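Local structure of macrophomate synthase intermolecular Diels-Alderase (Macrophoma commelinae, 1IZC) at residues H125-T128 with V129-R133; N170-T173 with S174-V178; V260-L263 with I264-Y268; A235-K238 with F239-A243; D160-F164 with P165-Y169. The protein belongs to the HpcH/HpaI aldolase/citrate lyase family, has a TIM-barrel fold and binds a magnesium ion together with pyruvic acid. The protein carries 1 engineered substitution. All coordinates share one frame; numbering follows the deposited sequence.

Contact 1: H125-T128 with V129-R133; sequences HVET and VEEVR
Glu131 turns its carboxylate back onto Glu127 and Thr128. Glu131 OE1 accepts from Glu127 N at 2.6 Å, a nearly straight bond (167°) met almost along the C-O axis. Thr128 N reaches Glu131 OE1 at 3.2 Å from above the carboxylate plane. In return, Glu131 N donates to Thr128 OG1 at 3.1 Å. This is a capping box, with Thr128 as N-cap of helix 129-139, which follows barrel strand 120-123. The tightly packed side is apolar: Val126 CG1 meets Val132 CG2 at 3.6 Å, the two side chains crossing at about a right angle. Both valines also rest on Pro182 of strand 179-184. The polar side carries a water, 2.9 Å from Glu131 OE2 and 3.1 Å from His125 O, and Lys104 forms a salt bridge with the same OE2. Glu127 sends its own carboxylate away, to Ser186. On the loose side, the exposed Glu130 bends at chi2 (72°), so that Glu130 OE1 comes 3.3 Å from Thr128 CB.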
loop_
_atom_site.group_PDB
_atom_site.type_symbol
_atom_site.label_atom_id
_atom_site.label_comp_id
_atom_site.label_asym_id
_atom_site.label_seq_id
_atom_site.Cartn_x
_atom_site.Cartn_y
_atom_site.Cartn_z
ATOM N N HIS A 125 -18.113 -24.573 -0.579
ATOM C CA HIS A 125 -18.577 -25.562 0.385
ATOM C C HIS A 125 -20.075 -25.560 0.648
ATOM O O HIS A 125 -20.493 -25.687 1.790
ATOM C CB HIS A 125 -17.835 -25.345 1.707
ATOM C CG HIS A 125 -16.383 -25.022 1.528
ATOM N ND1 HIS A 125 -15.459 -25.955 1.105
ATOM C CD2 HIS A 125 -15.716 -23.844 1.614
ATOM C CE1 HIS A 125 -14.289 -25.364 0.930
ATOM N NE2 HIS A 125 -14.418 -24.083 1.232
ATOM N N VAL A 126 -20.879 -25.432 -0.399
ATOM C CA VAL A 126 -22.330 -25.421 -0.205
ATOM C C VAL A 126 -22.837 -26.826 0.095
ATOM O O VAL A 126 -22.495 -27.777 -0.607
ATOM C CB VAL A 126 -23.049 -24.870 -1.453
ATOM C CG1 VAL A 126 -24.564 -25.066 -1.323
ATOM C CG2 VAL A 126 -22.766 -23.387 -1.582
ATOM N N GLU A 127 -23.650 -26.948 1.140
ATOM C CA GLU A 127 -24.203 -28.253 1.512
ATOM C C GLU A 127 -25.717 -28.227 1.715
ATOM O O GLU A 127 -26.358 -29.286 1.736
ATOM C CB GLU A 127 -23.516 -28.771 2.782
ATOM C CG GLU A 127 -22.009 -28.925 2.623
ATOM C CD GLU A 127 -21.334 -29.542 3.827
ATOM O OE1 GLU A 127 -21.823 -29.345 4.957
ATOM O OE2 GLU A 127 -20.304 -30.214 3.636
ATOM N N THR A 128 -26.286 -27.030 1.860
ATOM C CA THR A 128 -27.727 -26.897 2.074
ATOM C C THR A 128 -28.351 -25.760 1.277
ATOM O O THR A 128 -27.688 -24.784 0.913
ATOM C CB THR A 128 -28.081 -26.647 3.570
ATOM O OG1 THR A 128 -27.685 -25.321 3.946
ATOM C CG2 THR A 128 -27.388 -27.651 4.476
ATOM N N VAL A 129 -29.648 -25.882 1.022
ATOM C CA VAL A 129 -30.351 -24.845 0.294
ATOM C C VAL A 129 -30.382 -23.586 1.165
ATOM O O VAL A 129 -30.357 -22.467 0.651
ATOM C CB VAL A 129 -31.791 -25.309 -0.053
ATOM C CG1 VAL A 129 -32.578 -24.158 -0.622
ATOM C CG2 VAL A 129 -31.739 -26.451 -1.059
ATOM N N GLU A 130 -30.419 -23.765 2.485
ATOM C CA GLU A 130 -30.441 -22.616 3.392
ATOM C C GLU A 130 -29.181 -21.763 3.259
ATOM O O GLU A 130 -29.251 -20.532 3.333
ATOM C CB GLU A 130 -30.575 -23.060 4.857
ATOM C CG GLU A 130 -31.930 -23.669 5.244
ATOM C CD GLU A 130 -32.165 -25.067 4.676
ATOM O OE1 GLU A 130 -31.189 -25.766 4.342
ATOM O OE2 GLU A 130 -33.344 -25.482 4.582
ATOM N N GLU A 131 -28.031 -22.401 3.078
ATOM C CA GLU A 131 -26.786 -21.634 2.942
ATOM C C GLU A 131 -26.847 -20.754 1.700
ATOM O O GLU A 131 -26.365 -19.622 1.702
ATOM C CB GLU A 131 -25.574 -22.565 2.835
ATOM C CG GLU A 131 -25.341 -23.380 4.093
ATOM C CD GLU A 131 -24.240 -24.402 3.940
ATOM O OE1 GLU A 131 -24.098 -24.979 2.846
ATOM O OE2 GLU A 131 -23.521 -24.638 4.931
ATOM N N VAL A 132 -27.436 -21.286 0.634
ATOM C CA VAL A 132 -27.547 -20.525 -0.598
ATOM C C VAL A 132 -28.528 -19.368 -0.415
ATOM O O VAL A 132 -28.290 -18.263 -0.894
ATOM C CB VAL A 132 -28.009 -21.424 -1.767
ATOM C CG1 VAL A 132 -28.147 -20.594 -3.037
ATOM C CG2 VAL A 132 -27.005 -22.557 -1.978
ATOM N N ARG A 133 -29.629 -19.605 0.286
ATOM C CA ARG A 133 -30.591 -18.531 0.482
ATOM C C ARG A 133 -30.054 -17.387 1.339
ATOM O O ARG A 133 -30.533 -16.260 1.239
ATOM C CB ARG A 133 -31.913 -19.093 1.020
ATOM C CG ARG A 133 -32.542 -19.987 -0.043
ATOM C CD ARG A 133 -34.015 -20.300 0.129
ATOM N NE ARG A 133 -34.487 -20.857 -1.138
ATOM C CZ ARG A 133 -34.927 -22.100 -1.311
ATOM N NH1 ARG A 133 -34.986 -22.940 -0.284
ATOM N NH2 ARG A 133 -35.252 -22.518 -2.533
HETATM O O HOH W 1 -21.156 -26.369 4.765
#

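Contact 2: N170-T173 with S174-V178; sequences NVAT and SNNHV
Asn170 O receives Ser174 N at 3.1 Å, in a nearly straight bond (167°). Ser174 OG sits 3.2 Å from the same Asn170 O, although whether its proton goes there is not settled. The hydroxyl is placed there by chi1 of -65°, which sets OG beside its own backbone N and turns it back toward the start of the helix. Asn170 is the N-cap residue, but its amide makes no capping bond. Instead Asn170 OD1 accepts from Thr173 OG1 at 2.6 Å, with the hydroxyl tilted 17° from the amide plane. Thr173 OG1 is also hydrogen-bonded to Ser162 OG. One turn on, His177 N donates to Thr173 O at 2.9 Å. The His177 ring lies beside Thr173, with His177 ND1 3.7 Å from Thr173 CG2, and ND1 is hydrogen-bonded to Pro25 O. The Asn176 amide lies against Ala172 O. Asn176 ND2 is 3.0 Å from Ala172 O, but the angle is too poor for a hydrogen bond. Asn175 points its amide to another part of the chain, where OD1 accepts from Tyr141 N. These residues form the short helix 171-177 and its two ends. Arg29 holds the far end through Asn175 O and Val178 O, and the chain then runs straight into barrel strand 179-184.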
loop_
_atom_site.group_PDB
_atom_site.type_symbol
_atom_site.label_atom_id
_atom_site.label_comp_id
_atom_site.label_asym_id
_atom_site.label_seq_id
_atom_site.Cartn_x
_atom_site.Cartn_y
_atom_site.Cartn_z
ATOM N N ASN A 170 -29.617 1.862 -10.318
ATOM C CA ASN A 170 -29.133 0.612 -10.874
ATOM C C ASN A 170 -29.557 -0.621 -10.087
ATOM O O ASN A 170 -28.866 -1.634 -10.050
ATOM C CB ASN A 170 -27.601 0.688 -11.031
ATOM C CG ASN A 170 -27.192 1.269 -12.384
ATOM O OD1 ASN A 170 -27.212 0.566 -13.386
ATOM N ND2 ASN A 170 -26.845 2.561 -12.417
ATOM N N VAL A 171 -30.717 -0.530 -9.451
ATOM C CA VAL A 171 -31.245 -1.664 -8.716
ATOM C C VAL A 171 -31.643 -2.755 -9.714
ATOM O O VAL A 171 -31.467 -3.938 -9.447
ATOM C CB VAL A 171 -32.484 -1.249 -7.886
ATOM C CG1 VAL A 171 -33.290 -2.477 -7.487
ATOM C CG2 VAL A 171 -32.029 -0.498 -6.646
ATOM N N ALA A 172 -32.176 -2.356 -10.865
ATOM C CA ALA A 172 -32.586 -3.324 -11.879
ATOM C C ALA A 172 -31.345 -3.989 -12.465
ATOM O O ALA A 172 -31.315 -5.199 -12.705
ATOM C CB ALA A 172 -33.386 -2.625 -12.993
ATOM N N THR A 173 -30.319 -3.181 -12.702
ATOM C CA THR A 173 -29.070 -3.697 -13.254
ATOM C C THR A 173 -28.560 -4.811 -12.360
ATOM O O THR A 173 -28.258 -5.923 -12.817
ATOM C CB THR A 173 -28.012 -2.593 -13.311
ATOM O OG1 THR A 173 -28.456 -1.573 -14.205
ATOM C CG2 THR A 173 -26.669 -3.157 -13.792
ATOM N N SER A 174 -28.474 -4.513 -11.071
ATOM C CA SER A 174 -27.979 -5.483 -10.119
ATOM C C SER A 174 -28.837 -6.734 -10.005
ATOM O O SER A 174 -28.332 -7.857 -10.036
ATOM C CB SER A 174 -27.836 -4.827 -8.748
ATOM O OG SER A 174 -26.837 -3.810 -8.797
ATOM N N ASN A 175 -30.144 -6.559 -9.887
ATOM C CA ASN A 175 -30.981 -7.737 -9.727
ATOM C C ASN A 175 -31.171 -8.575 -10.997
ATOM O O ASN A 175 -31.496 -9.765 -10.914
ATOM C CB ASN A 175 -32.326 -7.327 -9.106
ATOM C CG ASN A 175 -32.230 -7.108 -7.581
ATOM O OD1 ASN A 175 -31.138 -7.115 -6.992
ATOM N ND2 ASN A 175 -33.382 -6.904 -6.942
ATOM N N ASN A 176 -30.936 -7.976 -12.163
ATOM C CA ASN A 176 -31.085 -8.695 -13.419
ATOM C C ASN A 176 -29.780 -9.259 -13.983
ATOM O O ASN A 176 -29.804 -10.205 -14.761
ATOM C CB ASN A 176 -31.699 -7.793 -14.497
ATOM C CG ASN A 176 -33.086 -7.305 -14.136
ATOM O OD1 ASN A 176 -33.841 -7.997 -13.465
ATOM N ND2 ASN A 176 -33.431 -6.115 -14.598
ATOM N N HIS A 177 -28.648 -8.682 -13.598
ATOM C CA HIS A 177 -27.365 -9.129 -14.155
ATOM C C HIS A 177 -26.567 -10.109 -13.309
ATOM O O HIS A 177 -25.846 -10.954 -13.851
ATOM C CB HIS A 177 -26.451 -7.924 -14.411
ATOM C CG HIS A 177 -26.858 -7.070 -15.572
ATOM N ND1 HIS A 177 -26.063 -6.051 -16.051
ATOM C CD2 HIS A 177 -27.972 -7.074 -16.345
ATOM C CE1 HIS A 177 -26.665 -5.465 -17.071
ATOM N NE2 HIS A 177 -27.825 -6.066 -17.272
ATOM N N VAL A 178 -26.687 -9.974 -11.989
ATOM C CA VAL A 178 -25.906 -10.769 -11.040
ATOM C C VAL A 178 -26.337 -12.220 -10.864
ATOM O O VAL A 178 -27.530 -12.512 -10.725
ATOM C CB VAL A 178 -25.876 -10.060 -9.668
ATOM C CG1 VAL A 178 -25.106 -10.905 -8.651
ATOM C CG2 VAL A 178 -25.215 -8.680 -9.817
#

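Contact 3: V260-L263 with I264-Y268; sequences VPSL and IEQGY
Val260 and Ile264 touch one turn apart on the short helix 260-265, which closes with a Schellman motif at Gly267. Val260 CG1 meets Ile264 CD1 at 3.7 Å, and both residues pack on Met44 of strand 43-48. Pro261 follows. Pro261 O accepts from Glu265 N at 3.0 Å, and the first part of the Glu265 side chain runs over the same carbonyl. Pro261 also packs on Gln297 of a neighbouring subunit. Ser262 meets Gln266 through both its O and its OG. The O accepts from Gln266 N, while Ser262 OG accepts from Gln266 NE2 at 3.1 Å, in the amide plane of Gln266. The same amide group makes a weak second bond to Ser262 O. A water joins Ser262 OG, at 2.9 Å, to Glu265 OE1, to which it donates. Leu263 ends the segment and meets the residues of the cap. Tyr268 N donates to Leu263 O at 2.9 Å, and Gly267 N donates to Ile264 O at 3.0 Å. These are the two bonds of the Schellman motif, and Gly267 makes the turn with a phi of 107°. The Tyr268 ring then comes up under Leu263. Leu263 CD2 stands over the middle of one ring face in a CH-pi contact, 3.7 Å from the centroid and 14° off the ring normal.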
loop_
_atom_site.group_PDB
_atom_site.type_symbol
_atom_site.label_atom_id
_atom_site.label_comp_id
_atom_site.label_asym_id
_atom_site.label_seq_id
_atom_site.Cartn_x
_atom_site.Cartn_y
_atom_site.Cartn_z
ATOM N N VAL A 260 -11.563 -28.833 -23.267
ATOM C CA VAL A 260 -12.738 -28.010 -23.502
ATOM C C VAL A 260 -13.919 -28.690 -24.211
ATOM O O VAL A 260 -15.057 -28.622 -23.724
ATOM C CB VAL A 260 -12.335 -26.698 -24.219
ATOM C CG1 VAL A 260 -13.563 -25.940 -24.679
ATOM C CG2 VAL A 260 -11.523 -25.827 -23.246
ATOM N N PRO A 261 -13.681 -29.357 -25.352
ATOM C CA PRO A 261 -14.824 -30.000 -26.013
ATOM C C PRO A 261 -15.565 -30.975 -25.110
ATOM O O PRO A 261 -16.794 -30.974 -25.054
ATOM C CB PRO A 261 -14.182 -30.692 -27.212
ATOM C CG PRO A 261 -13.098 -29.726 -27.585
ATOM C CD PRO A 261 -12.489 -29.396 -26.221
ATOM N N SER A 262 -14.818 -31.802 -24.394
ATOM C CA SER A 262 -15.427 -32.776 -23.503
ATOM C C SER A 262 -16.196 -32.073 -22.386
ATOM O O SER A 262 -17.292 -32.498 -22.006
ATOM C CB SER A 262 -14.356 -33.682 -22.897
ATOM O OG SER A 262 -14.954 -34.655 -22.054
ATOM N N LEU A 263 -15.627 -30.992 -21.856
ATOM C CA LEU A 263 -16.309 -30.268 -20.789
ATOM C C LEU A 263 -17.614 -29.679 -21.309
ATOM O O LEU A 263 -18.627 -29.712 -20.617
ATOM C CB LEU A 263 -15.408 -29.156 -20.228
ATOM C CG LEU A 263 -14.135 -29.676 -19.550
ATOM C CD1 LEU A 263 -13.216 -28.513 -19.193
ATOM C CD2 LEU A 263 -14.507 -30.477 -18.301
ATOM N N ILE A 264 -17.599 -29.143 -22.526
ATOM C CA ILE A 264 -18.815 -28.568 -23.085
ATOM C C ILE A 264 -19.863 -29.665 -23.258
ATOM O O ILE A 264 -21.043 -29.452 -22.982
ATOM C CB ILE A 264 -18.544 -27.873 -24.440
ATOM C CG1 ILE A 264 -17.735 -26.586 -24.192
ATOM C CG2 ILE A 264 -19.869 -27.539 -25.147
ATOM C CD1 ILE A 264 -17.210 -25.931 -25.444
ATOM N N GLU A 265 -19.427 -30.844 -23.689
ATOM C CA GLU A 265 -20.353 -31.964 -23.888
ATOM C C GLU A 265 -20.966 -32.380 -22.559
ATOM O O GLU A 265 -22.097 -32.874 -22.508
ATOM C CB GLU A 265 -19.625 -33.160 -24.515
ATOM C CG GLU A 265 -19.067 -32.873 -25.896
ATOM C CD GLU A 265 -18.280 -34.041 -26.473
ATOM O OE1 GLU A 265 -17.362 -34.548 -25.786
ATOM O OE2 GLU A 265 -18.577 -34.448 -27.617
ATOM N N GLN A 266 -20.211 -32.173 -21.489
ATOM C CA GLN A 266 -20.651 -32.511 -20.143
ATOM C C GLN A 266 -21.557 -31.453 -19.519
ATOM O O GLN A 266 -22.079 -31.649 -18.423
ATOM C CB GLN A 266 -19.444 -32.722 -19.239
ATOM C CG GLN A 266 -18.619 -33.934 -19.581
ATOM C CD GLN A 266 -17.400 -34.051 -18.699
ATOM O OE1 GLN A 266 -17.510 -34.087 -17.470
ATOM N NE2 GLN A 266 -16.225 -34.112 -19.316
ATOM N N GLY A 267 -21.730 -30.329 -20.206
ATOM C CA GLY A 267 -22.590 -29.287 -19.682
ATOM C C GLY A 267 -21.896 -28.046 -19.143
ATOM O O GLY A 267 -22.564 -27.170 -18.602
ATOM N N TYR A 268 -20.575 -27.957 -19.271
ATOM C CA TYR A 268 -19.885 -26.760 -18.779
ATOM C C TYR A 268 -20.143 -25.605 -19.741
ATOM O O TYR A 268 -20.003 -25.771 -20.950
ATOM C CB TYR A 268 -18.367 -26.980 -18.689
ATOM C CG TYR A 268 -17.915 -27.950 -17.611
ATOM C CD1 TYR A 268 -18.401 -29.253 -17.579
ATOM C CD2 TYR A 268 -16.963 -27.578 -16.658
ATOM C CE1 TYR A 268 -17.957 -30.166 -16.641
ATOM C CE2 TYR A 268 -16.505 -28.495 -15.704
ATOM C CZ TYR A 268 -17.011 -29.786 -15.708
ATOM O OH TYR A 268 -16.574 -30.717 -14.790
HETATM O O HOH W 2 -17.463 -35.806 -22.829
#

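Contact 4: A235-K238 with F239-A243; sequences AMTK and FSTAA
Two bends in the Met236 side chain, chi2 -51° and chi3 -63°, bring its methyl group round to Phe239. Met236 CE comes within 3.9 Å of Phe239 CD2, and the two side chains lie side by side, pointing the same way. This is a Met-aromatic contact of oblique geometry: Met236 SD is 5.3 Å from the ring centroid of Phe239. Beyond it, the Phe239 ring meets Phe207 edge-to-face. The Ser240 hydroxyl folds back instead. With chi1 at 59°, Ser240 OG sits between its backbone N and carbonyl carbon and donates to Met236 O at 2.8 Å. Ser240 N also donates to Met236 O, from the opposite face of the carbonyl plane, so one oxygen is gripped twice by the same residue. Thr241 makes the same double donation from a different rotamer, its OG1 anti to the carbonyl carbon. Thr241 N and Thr241 OG1 both donate to Thr237 O, at 3.0 and 2.8 Å, again from opposite faces. Thr237 gives its own hydroxyl to bonding with Val233 O. Ala242 N donates to Lys238 O at 3.0 Å, while the extended Lys238 chain takes NZ to Val190 O. Both segments lie in the middle of helix 230-245. Phe239 and Ala243 face strands 205-207 and 250-253 of the barrel wall, and Lys238 and Ala242 rest on the neighbouring helix 193-197.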
loop_
_atom_site.group_PDB
_atom_site.type_symbol
_atom_site.label_atom_id
_atom_site.label_comp_id
_atom_site.label_asym_id
_atom_site.label_seq_id
_atom_site.Cartn_x
_atom_site.Cartn_y
_atom_site.Cartn_z
ATOM N N ALA A 235 -19.640 -39.336 -7.973
ATOM C CA ALA A 235 -19.929 -38.001 -7.457
ATOM C C ALA A 235 -20.094 -37.010 -8.601
ATOM O O ALA A 235 -21.039 -36.221 -8.618
ATOM C CB ALA A 235 -18.810 -37.543 -6.523
ATOM N N MET A 236 -19.181 -37.047 -9.560
ATOM C CA MET A 236 -19.265 -36.133 -10.696
ATOM C C MET A 236 -20.484 -36.433 -11.562
ATOM O O MET A 236 -21.084 -35.526 -12.146
ATOM C CB MET A 236 -18.003 -36.209 -11.550
ATOM C CG MET A 236 -16.835 -35.413 -10.996
ATOM S SD MET A 236 -17.336 -33.720 -10.602
ATOM C CE MET A 236 -17.789 -33.117 -12.173
ATOM N N THR A 237 -20.853 -37.705 -11.646
ATOM C CA THR A 237 -22.013 -38.077 -12.436
ATOM C C THR A 237 -23.277 -37.547 -11.791
ATOM O O THR A 237 -24.151 -37.012 -12.477
ATOM C CB THR A 237 -22.125 -39.603 -12.588
ATOM O OG1 THR A 237 -21.038 -40.072 -13.393
ATOM C CG2 THR A 237 -23.445 -39.973 -13.258
ATOM N N LYS A 238 -23.377 -37.694 -10.475
ATOM C CA LYS A 238 -24.548 -37.213 -9.759
ATOM C C LYS A 238 -24.633 -35.692 -9.881
ATOM O O LYS A 238 -25.703 -35.133 -10.130
ATOM C CB LYS A 238 -24.478 -37.619 -8.293
ATOM C CG LYS A 238 -25.723 -37.256 -7.505
ATOM C CD LYS A 238 -25.591 -37.663 -6.046
ATOM C CE LYS A 238 -26.848 -37.325 -5.272
ATOM N NZ LYS A 238 -26.677 -37.572 -3.820
ATOM N N PHE A 239 -23.492 -35.034 -9.711
ATOM C CA PHE A 239 -23.411 -33.582 -9.814
ATOM C C PHE A 239 -23.813 -33.072 -11.201
ATOM O O PHE A 239 -24.681 -32.200 -11.323
ATOM C CB PHE A 239 -21.974 -33.129 -9.485
ATOM C CG PHE A 239 -21.682 -31.679 -9.808
ATOM C CD1 PHE A 239 -21.956 -30.670 -8.892
ATOM C CD2 PHE A 239 -21.108 -31.335 -11.035
ATOM C CE1 PHE A 239 -21.660 -29.324 -9.190
ATOM C CE2 PHE A 239 -20.810 -30.001 -11.351
ATOM C CZ PHE A 239 -21.085 -28.995 -10.427
ATOM N N SER A 240 -23.191 -33.612 -12.248
ATOM C CA SER A 240 -23.462 -33.156 -13.607
ATOM C C SER A 240 -24.880 -33.453 -14.064
ATOM O O SER A 240 -25.488 -32.637 -14.752
ATOM C CB SER A 240 -22.459 -33.761 -14.593
ATOM O OG SER A 240 -22.503 -35.174 -14.572
ATOM N N THR A 241 -25.399 -34.616 -13.687
ATOM C CA THR A 241 -26.762 -34.982 -14.058
ATOM C C THR A 241 -27.760 -34.048 -13.368
ATOM O O THR A 241 -28.758 -33.641 -13.971
ATOM C CB THR A 241 -27.066 -36.445 -13.668
ATOM O OG1 THR A 241 -26.174 -37.313 -14.378
ATOM C CG2 THR A 241 -28.498 -36.808 -14.042
ATOM N N ALA A 242 -27.493 -33.699 -12.111
ATOM C CA ALA A 242 -28.386 -32.799 -11.385
ATOM C C ALA A 242 -28.408 -31.433 -12.070
ATOM O O ALA A 242 -29.474 -30.855 -12.270
ATOM C CB ALA A 242 -27.946 -32.659 -9.921
ATOM N N ALA A 243 -27.232 -30.912 -12.421
ATOM C CA ALA A 243 -27.156 -29.622 -13.107
ATOM C C ALA A 243 -27.914 -29.683 -14.446
ATOM O O ALA A 243 -28.752 -28.834 -14.741
ATOM C CB ALA A 243 -25.680 -29.239 -13.356
#

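Contact 5: D160-F164 with P165-Y169; sequences DASLF and PNDPY
An ST turn at Ser162 lies in a surface loop, where Ser162 meets Asp167. Ser162 OG accepts from Phe164 N at 3.0 Å and donates to Asp167 OD2 at 2.7 Å. The carboxylate oxygen uses its anti lone pair, the one away from OD1. Asp167 CG lies anti to the backbone N (chi1 -173°), which carries the carboxylate across to the serine. Asp167 OD1 is bonded to Ala172 N at the start of helix 171-177. Phe164 runs beside Asp167 and points the same way. Its ring stands nearly square to the carboxylate, with the planes 88° apart, and has Ser162 OG at its edge. One direct hydrogen bond and two water bridges join the halves of the loop. One water donates to Phe164 O at 2.9 Å and accepts from Asp167 N. The other donates to Asp160 OD2 and to Pro168 O, each at 2.8 Å, while Gly157 N also bonds to Asp160 OD2. Other subunits border the contact: Leu163 O accepts from Gln8 of one neighbouring subunit, and Pro168 packs on Asn221 of another. The chain runs out and back, with the two arms 157° apart in direction. It is an irregular chain reversal with an ST turn on its outgoing arm, in the long connection between helix 129-139 and helix 171-177 of the barrel.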
loop_
_atom_site.group_PDB
_atom_site.type_symbol
_atom_site.label_atom_id
_atom_site.label_comp_id
_atom_site.label_asym_id
_atom_site.label_seq_id
_atom_site.Cartn_x
_atom_site.Cartn_y
_atom_site.Cartn_z
ATOM N N ASP A 160 -24.777 7.785 -13.132
ATOM C CA ASP A 160 -25.811 6.854 -12.692
ATOM C C ASP A 160 -26.540 6.185 -13.850
ATOM O O ASP A 160 -27.671 5.723 -13.699
ATOM C CB ASP A 160 -26.835 7.581 -11.797
ATOM C CG ASP A 160 -27.532 8.758 -12.506
ATOM O OD1 ASP A 160 -27.353 8.932 -13.731
ATOM O OD2 ASP A 160 -28.287 9.504 -11.826
ATOM N N ALA A 161 -25.887 6.101 -15.002
ATOM C CA ALA A 161 -26.510 5.495 -16.172
ATOM C C ALA A 161 -26.806 4.018 -15.973
ATOM O O ALA A 161 -26.069 3.314 -15.300
ATOM C CB ALA A 161 -25.620 5.687 -17.400
ATOM N N SER A 162 -27.893 3.562 -16.585
ATOM C CA SER A 162 -28.315 2.164 -16.493
ATOM C C SER A 162 -28.912 1.759 -17.838
ATOM O O SER A 162 -29.389 2.607 -18.591
ATOM C CB SER A 162 -29.383 2.001 -15.400
ATOM O OG SER A 162 -30.001 0.716 -15.477
ATOM N N LEU A 163 -28.886 0.468 -18.141
ATOM C CA LEU A 163 -29.470 -0.022 -19.389
ATOM C C LEU A 163 -30.979 -0.093 -19.231
ATOM O O LEU A 163 -31.701 -0.159 -20.220
ATOM C CB LEU A 163 -28.989 -1.430 -19.711
ATOM C CG LEU A 163 -27.506 -1.634 -20.021
ATOM C CD1 LEU A 163 -27.256 -3.119 -20.236
ATOM C CD2 LEU A 163 -27.121 -0.829 -21.261
ATOM N N PHE A 164 -31.437 -0.091 -17.984
ATOM C CA PHE A 164 -32.867 -0.202 -17.694
ATOM C C PHE A 164 -33.554 1.140 -17.512
ATOM O O PHE A 164 -32.941 2.108 -17.082
ATOM C CB PHE A 164 -33.069 -1.068 -16.450
ATOM C CG PHE A 164 -32.506 -2.447 -16.597
ATOM C CD1 PHE A 164 -31.154 -2.689 -16.378
ATOM C CD2 PHE A 164 -33.313 -3.493 -17.041
ATOM C CE1 PHE A 164 -30.611 -3.955 -16.606
ATOM C CE2 PHE A 164 -32.782 -4.762 -17.272
ATOM C CZ PHE A 164 -31.427 -4.994 -17.056
ATOM N N PRO A 165 -34.857 1.209 -17.845
ATOM C CA PRO A 165 -35.662 2.434 -17.729
ATOM C C PRO A 165 -35.849 2.875 -16.283
ATOM O O PRO A 165 -36.011 2.039 -15.393
ATOM C CB PRO A 165 -37.008 2.040 -18.354
ATOM C CG PRO A 165 -36.700 0.844 -19.192
ATOM C CD PRO A 165 -35.659 0.103 -18.396
ATOM N N ASN A 166 -35.840 4.188 -16.064
ATOM C CA ASN A 166 -36.032 4.769 -14.736
ATOM C C ASN A 166 -35.349 3.941 -13.664
ATOM O O ASN A 166 -35.971 3.544 -12.677
ATOM C CB ASN A 166 -37.527 4.867 -14.420
ATOM C CG ASN A 166 -38.311 5.522 -15.536
ATOM O OD1 ASN A 166 -38.090 6.692 -15.866
ATOM N ND2 ASN A 166 -39.231 4.770 -16.132
ATOM N N ASP A 167 -34.057 3.700 -13.857
ATOM C CA ASP A 167 -33.280 2.899 -12.923
ATOM C C ASP A 167 -32.042 3.689 -12.491
ATOM O O ASP A 167 -30.914 3.223 -12.652
ATOM C CB ASP A 167 -32.887 1.595 -13.628
ATOM C CG ASP A 167 -32.225 0.594 -12.704
ATOM O OD1 ASP A 167 -32.709 0.422 -11.571
ATOM O OD2 ASP A 167 -31.225 -0.029 -13.130
ATOM N N PRO A 168 -32.247 4.895 -11.921
ATOM C CA PRO A 168 -31.202 5.818 -11.446
ATOM C C PRO A 168 -30.275 5.247 -10.376
ATOM O O PRO A 168 -29.176 5.765 -10.147
ATOM C CB PRO A 168 -32.005 7.007 -10.903
ATOM C CG PRO A 168 -33.293 6.935 -11.636
ATOM C CD PRO A 168 -33.578 5.458 -11.634
ATOM N N TYR A 169 -30.716 4.188 -9.715
ATOM C CA TYR A 169 -29.916 3.585 -8.671
ATOM C C TYR A 169 -29.353 2.233 -9.072
ATOM O O TYR A 169 -28.695 1.555 -8.283
ATOM C CB TYR A 169 -30.760 3.505 -7.410
ATOM C CG TYR A 169 -31.275 4.882 -7.071
ATOM C CD1 TYR A 169 -32.486 5.347 -7.595
ATOM C CD2 TYR A 169 -30.491 5.770 -6.334
ATOM C CE1 TYR A 169 -32.899 6.671 -7.401
ATOM C CE2 TYR A 169 -30.888 7.092 -6.137
ATOM C CZ TYR A 169 -32.090 7.538 -6.674
ATOM O OH TYR A 169 -32.465 8.856 -6.504
HETATM O O HOH W 3 -29.023 8.485 -9.310
HETATM O O HOH W 4 -32.404 4.758 -15.921
#

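Contacts 2 and 5 adjoin, with centres 10 Å apart. The loop of contact 5 leads into the helix of contact 2: Asn170 OD1 packs 3.3 Å from Ser162 CB, and Phe164 CE2 packs 3.1 Å from Asn176 ND2. Contacts 3 and 4 also touch, through Tyr268 OH and Met236 CE at 3.8 Å. Contacts 1 and 4 stay apart, with nearest atoms about 9 Å from each other. Contact 1 lies closest to the ligands. Glu185 and Asp211 bind the magnesium ion, and His125 N is hydrogen-bonded to Glu185. The His125 side chain is about 4 Å from a magnesium ion and about 6 Å from pyruvic acid. Those of Met236 and Tyr268 are each about 10 Å from pyruvic acid.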